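Arylalkylamine N-Acetyltransferase like 5b (Aedes aegypti, PDB 4FD4) probably transfers acyl groups from acyl-CoA, such as acetyl-CoA, to the amine of arylalkylamines such as serotonin and dopamine, as a GNAT-fold N-acetyltransferase. Local coordinates at residues Ser37-Lys42 against Leu200-Asp205; Ser185-Gly190 against Gln208-Cys213. One frame throughout, in Å; residues are numbered along the deposited sequence.

Contact 1 of 2, residues Ser37-Lys42 against Leu200-Asp205; sequences SYVHGK and LFEPLD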
loop_
_atom_site.group_PDB
_atom_site.type_symbol
_atom_site.label_atom_id
_atom_site.label_comp_id
_atom_site.label_asym_id
_atom_site.label_seq_id
_atom_site.Cartn_x
_atom_site.Cartn_y
_atom_site.Cartn_z
ATOM N N SER A 37 14.262 3.944 -0.596
ATOM C CA SER A 37 15.111 4.432 0.490
ATOM C C SER A 37 15.993 3.321 1.065
ATOM O O SER A 37 16.859 3.572 1.912
ATOM C CB SER A 37 14.266 5.048 1.596
ATOM O OG SER A 37 13.680 4.041 2.402
ATOM N N TYR A 38 15.773 2.097 0.592
ATOM C CA TYR A 38 16.454 0.924 1.126
ATOM C C TYR A 38 17.963 1.023 0.953
ATOM O O TYR A 38 18.466 1.364 -0.123
ATOM C CB TYR A 38 15.944 -0.352 0.460
ATOM C CG TYR A 38 16.419 -1.645 1.109
ATOM C CD1 TYR A 38 16.112 -1.945 2.427
ATOM C CD2 TYR A 38 17.138 -2.576 0.387
ATOM C CE1 TYR A 38 16.528 -3.142 3.012
ATOM C CE2 TYR A 38 17.562 -3.768 0.957
ATOM C CZ TYR A 38 17.255 -4.042 2.266
ATOM O OH TYR A 38 17.670 -5.230 2.820
ATOM N N VAL A 39 18.659 0.696 2.037
ATOM C CA VAL A 39 20.107 0.800 2.165
ATOM C C VAL A 39 20.934 -0.003 1.153
ATOM O O VAL A 39 22.001 0.453 0.729
ATOM C CB VAL A 39 20.508 0.429 3.609
ATOM C CG1 VAL A 39 21.870 -0.249 3.650
ATOM C CG2 VAL A 39 20.455 1.662 4.499
ATOM N N HIS A 40 20.460 -1.184 0.763
ATOM C CA HIS A 40 21.260 -2.048 -0.109
ATOM C C HIS A 40 20.808 -2.092 -1.573
ATOM O O HIS A 40 21.155 -3.024 -2.304
ATOM C CB HIS A 40 21.346 -3.471 0.454
ATOM C CG HIS A 40 21.810 -3.531 1.876
ATOM N ND1 HIS A 40 23.079 -3.157 2.263
ATOM C CD2 HIS A 40 21.173 -3.926 3.004
ATOM C CE1 HIS A 40 23.203 -3.316 3.568
ATOM N NE2 HIS A 40 22.059 -3.780 4.043
ATOM N N GLY A 41 20.045 -1.091 -2.005
ATOM C CA GLY A 41 19.556 -1.056 -3.373
ATOM C C GLY A 41 18.106 -0.614 -3.474
ATOM O O GLY A 41 17.246 -1.070 -2.705
ATOM N N LYS A 42 17.825 0.270 -4.426
ATOM C CA LYS A 42 16.496 0.856 -4.541
ATOM C C LYS A 42 15.520 0.009 -5.365
ATOM O O LYS A 42 14.308 0.234 -5.319
ATOM C CB LYS A 42 16.591 2.272 -5.128
ATOM C CG LYS A 42 17.184 2.320 -6.538
ATOM C CD LYS A 42 17.300 3.754 -7.063
ATOM C CE LYS A 42 18.155 4.629 -6.149
ATOM N NZ LYS A 42 17.342 5.428 -5.179
ATOM N N LEU A 200 17.963 0.455 8.175
ATOM C CA LEU A 200 17.823 -0.177 6.864
ATOM C C LEU A 200 17.271 0.748 5.786
ATOM O O LEU A 200 17.281 0.409 4.608
ATOM C CB LEU A 200 16.948 -1.423 6.977
ATOM C CG LEU A 200 17.630 -2.645 7.579
ATOM C CD1 LEU A 200 16.605 -3.700 7.958
ATOM C CD2 LEU A 200 18.665 -3.202 6.615
ATOM N N PHE A 201 16.787 1.912 6.194
ATOM C CA PHE A 201 16.189 2.836 5.251
ATOM C C PHE A 201 16.765 4.225 5.412
ATOM O O PHE A 201 16.893 4.728 6.524
ATOM C CB PHE A 201 14.669 2.849 5.418
ATOM C CG PHE A 201 14.033 1.507 5.179
ATOM C CD1 PHE A 201 13.693 1.106 3.895
ATOM C CD2 PHE A 201 13.795 0.640 6.233
ATOM C CE1 PHE A 201 13.110 -0.128 3.668
ATOM C CE2 PHE A 201 13.217 -0.602 6.016
ATOM C CZ PHE A 201 12.871 -0.986 4.734
ATOM N N GLU A 202 17.105 4.836 4.285
ATOM C CA GLU A 202 17.743 6.142 4.263
ATOM C C GLU A 202 17.072 7.017 3.219
ATOM O O GLU A 202 17.592 7.186 2.118
ATOM C CB GLU A 202 19.224 5.986 3.921
ATOM C CG GLU A 202 20.163 6.882 4.718
ATOM C CD GLU A 202 21.478 6.190 5.048
ATOM O OE1 GLU A 202 21.838 6.143 6.242
ATOM O OE2 GLU A 202 22.148 5.693 4.117
ATOM N N PRO A 203 15.904 7.581 3.557
ATOM C CA PRO A 203 15.184 8.375 2.557
ATOM C C PRO A 203 15.954 9.645 2.194
ATOM O O PRO A 203 16.221 10.482 3.070
ATOM C CB PRO A 203 13.862 8.723 3.265
ATOM C CG PRO A 203 14.170 8.620 4.728
ATOM C CD PRO A 203 15.223 7.566 4.865
ATOM N N LEU A 204 16.319 9.773 0.918
ATOM C CA LEU A 204 17.005 10.965 0.432
ATOM C C LEU A 204 16.352 12.218 1.007
ATOM O O LEU A 204 17.031 13.202 1.313
ATOM C CB LEU A 204 16.986 11.006 -1.095
ATOM C CG LEU A 204 18.323 11.318 -1.773
ATOM C CD1 LEU A 204 18.692 12.795 -1.633
ATOM C CD2 LEU A 204 19.423 10.424 -1.213
ATOM N N ASP A 205 15.032 12.173 1.147
ATOM C CA ASP A 205 14.309 13.194 1.885
ATOM C C ASP A 205 14.281 12.819 3.360
ATOM O O ASP A 205 13.413 12.055 3.799
ATOM C CB ASP A 205 12.883 13.336 1.356
ATOM C CG ASP A 205 12.036 14.249 2.218
ATOM O OD1 ASP A 205 12.621 15.077 2.952
ATOM O OD2 ASP A 205 10.787 14.140 2.163
#
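The carbonyl O of S37 takes the N-H of E202 in the shortest bond of this contact, 2.7 Å from N to O and nearly straight at the hydrogen (171°). The CA of F201 also leans on that O of S37, at 3.5 Å. Two residues on, the N of V39 returns a bond to the O of L200 at 2.9 Å. These two bonds flank a single bridge between Y38 and F201, where two loops running roughly antiparallel meet briefly without forming a regular strand.

The O of L200 also has carbon close by: CB and CG2 of V39 and CD1 of the Y38 ring, each at 3.4 Å. Y38 has its CG anti to the backbone N (chi1 -170°), which carries the ring alongside L200, CE1 of Y38 near CD2 of L200, the two side chains pointing the same way. At the edge of the Y38 ring, CE1 of F201 comes 3.7 Å from CD1 of Y38, with the ring planes turned 56° to each other. OG of S37 lies at the edge of the F201 ring, near its plane, 3.3 Å from CD1 of F201; its weak hydrogen bonds go back to the O of G33 and the O of I34. CB of S37 packs on the CA of P203.

The Y38 hydroxyl is hydrogen-bonded to D103 of helix 99-115, and F201 reaches L107 of that helix and I34. The contact joins the chain following helix 33-37 to the connection between strands 182-188 and 209-216, with helix 99-115 alongside.

Contact 2 of 2, residues Ser185-Gly190 against Gln208-Cys213; sequences SQLALG and QVIKTC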
loop_
_atom_site.group_PDB
_atom_site.type_symbol
_atom_site.label_atom_id
_atom_site.label_comp_id
_atom_site.label_asym_id
_atom_site.label_seq_id
_atom_site.Cartn_x
_atom_site.Cartn_y
_atom_site.Cartn_z
ATOM N N SER A 185 -1.297 6.517 13.875
ATOM C CA SER A 185 0.065 6.125 14.193
ATOM C C SER A 185 1.003 6.591 13.083
ATOM O O SER A 185 0.585 6.732 11.934
ATOM C CB SER A 185 0.144 4.606 14.381
ATOM O OG SER A 185 1.466 4.137 14.211
ATOM N N GLN A 186 2.261 6.854 13.424
ATOM C CA GLN A 186 3.255 7.214 12.416
ATOM C C GLN A 186 4.645 6.723 12.778
ATOM O O GLN A 186 4.914 6.368 13.930
ATOM C CB GLN A 186 3.269 8.727 12.151
ATOM C CG GLN A 186 2.985 9.601 13.357
ATOM C CD GLN A 186 3.007 11.078 13.004
ATOM O OE1 GLN A 186 3.992 11.584 12.452
ATOM N NE2 GLN A 186 1.919 11.776 13.312
ATOM N N LEU A 187 5.527 6.698 11.785
ATOM C CA LEU A 187 6.876 6.182 11.972
ATOM C C LEU A 187 7.850 6.906 11.064
ATOM O O LEU A 187 7.717 6.880 9.835
ATOM C CB LEU A 187 6.923 4.669 11.706
ATOM C CG LEU A 187 8.292 3.997 11.494
ATOM C CD1 LEU A 187 8.339 2.598 12.104
ATOM C CD2 LEU A 187 8.631 3.914 10.030
ATOM N N ALA A 188 8.832 7.555 11.677
ATOM C CA ALA A 188 9.914 8.165 10.928
ATOM C C ALA A 188 10.768 7.060 10.314
ATOM O O ALA A 188 11.364 6.251 11.028
ATOM C CB ALA A 188 10.744 9.063 11.831
ATOM N N LEU A 189 10.822 7.037 8.989
ATOM C CA LEU A 189 11.517 5.988 8.250
ATOM C C LEU A 189 12.990 5.829 8.640
ATOM O O LEU A 189 13.466 4.709 8.861
ATOM C CB LEU A 189 11.417 6.252 6.749
ATOM C CG LEU A 189 10.881 5.122 5.873
ATOM C CD1 LEU A 189 11.296 5.336 4.430
ATOM C CD2 LEU A 189 11.367 3.781 6.380
ATOM N N GLY A 190 13.716 6.942 8.703
ATOM C CA GLY A 190 15.135 6.900 9.032
ATOM C C GLY A 190 15.405 6.481 10.468
ATOM O O GLY A 190 16.513 6.068 10.810
ATOM N N GLN A 208 11.353 11.988 6.392
ATOM C CA GLN A 208 10.248 11.330 5.691
ATOM C C GLN A 208 9.522 10.384 6.639
ATOM O O GLN A 208 10.134 9.507 7.249
ATOM C CB GLN A 208 10.723 10.569 4.456
ATOM C CG GLN A 208 9.690 9.570 3.937
ATOM C CD GLN A 208 9.745 9.387 2.432
ATOM O OE1 GLN A 208 10.783 9.024 1.870
ATOM N NE2 GLN A 208 8.620 9.643 1.768
ATOM N N VAL A 209 8.210 10.565 6.747
ATOM C CA VAL A 209 7.408 9.881 7.749
ATOM C C VAL A 209 6.303 9.056 7.098
ATOM O O VAL A 209 5.711 9.477 6.100
ATOM C CB VAL A 209 6.745 10.893 8.702
ATOM C CG1 VAL A 209 5.893 10.185 9.729
ATOM C CG2 VAL A 209 7.798 11.762 9.387
ATOM N N ILE A 210 6.025 7.889 7.674
ATOM C CA ILE A 210 4.939 7.037 7.216
ATOM C C ILE A 210 3.768 7.179 8.169
ATOM O O ILE A 210 3.949 7.123 9.384
ATOM C CB ILE A 210 5.365 5.568 7.192
ATOM C CG1 ILE A 210 6.690 5.408 6.444
ATOM C CG2 ILE A 210 4.262 4.708 6.573
ATOM C CD1 ILE A 210 7.181 3.989 6.391
ATOM N N LYS A 211 2.567 7.369 7.638
ATOM C CA LYS A 211 1.408 7.531 8.514
ATOM C C LYS A 211 0.336 6.485 8.255
ATOM O O LYS A 211 -0.152 6.360 7.142
ATOM C CB LYS A 211 0.797 8.930 8.365
ATOM C CG LYS A 211 1.738 10.086 8.703
ATOM C CD LYS A 211 0.952 11.222 9.353
ATOM C CE LYS A 211 1.799 12.470 9.569
ATOM N NZ LYS A 211 2.145 13.137 8.280
ATOM N N THR A 212 -0.034 5.737 9.288
ATOM C CA THR A 212 -1.129 4.787 9.184
ATOM C C THR A 212 -2.443 5.491 9.522
ATOM O O THR A 212 -2.620 6.007 10.634
ATOM C CB THR A 212 -0.910 3.577 10.121
ATOM O OG1 THR A 212 0.375 2.995 9.857
ATOM C CG2 THR A 212 -1.998 2.532 9.913
ATOM N N CYS A 213 -3.364 5.521 8.564
ATOM C CA CYS A 213 -4.651 6.192 8.776
ATOM C C CYS A 213 -5.814 5.215 8.631
ATOM O O CYS A 213 -5.677 4.164 7.980
ATOM C CB CYS A 213 -4.808 7.383 7.820
ATOM S SG CYS A 213 -3.341 8.442 7.738
#
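Q186 and K211 stand side by side on one face of the sheet, pointing the same way, with A188 and V209 beside them. The contact between this pair is made by the lysine's methylene groups: its CE lies 3.7 Å from OE1 of Q186, and the amide meets the aliphatic chain. Beyond its CG the glutamine runs extended, bringing OE1 also to within 3.6 Å of CG1 of V209, a side chain it crosses at a slant.

On the opposite face, L187 and I210 likewise lie alongside each other, CD2 of L187 3.9 Å from CD1 of I210. L189 crosses the isoleucine obliquely and brings its CG to the same methyl. I210 extends CG1 to CD1 with chi2 at 179°, and this straight chain lets the one methyl touch both leucines. L187 continues onto L110 and L111 of helix 99-115, so the apolar cluster belongs to the layer between sheet and helix.

The backbones are antiparallel. S185-T212 and L187-I210 are hydrogen-bonded pairs; Q186-K211 and A188-V209 are non-hydrogen-bonded ones. L187 and I210 exchange two bonds of 2.9 Å between N and O; the one from I210 N is nearly straight (175°) but approaches from above the carbonyl plane of L187. A further bond joins L189 N to the O of Q208.

Strand 182-188 is the outermost on this side, and 209-216 lies between it and 162-167. Chemically the pairing is two-sided. On the helix-facing side the apolar cluster of L187, L189 and I210 is flanked by the polar S185 and T212, the latter's hydroxyl bonded to D166; on the other, the Q186 amide meets carbon, without a hydrogen bond to the K211 side chain.

How the contacts relate
The 20 residues between strands 182-188 and 209-216 connect the two contacts: contact 2 pairs the strands, and residues 200-205 of contact 1 lie in that connection. Their centres are 15 Å apart, yet they touch directly. L189 is the main go-between: its CD1 lies 3.4 Å from OG of S37, and its CD2 packs 3.6 Å from CB of F201. On the other side of the connection, OE1 of Q208 lies 3.4 Å from CB of P203. Helix 99-115 runs past both, touching Y38 and F201 in contact 1, L187 in contact 2. In GNAT folds acyl-CoA enters where the central parallel strands part, here probably 126-134 and 162-167; contact 2 lies beyond the latter.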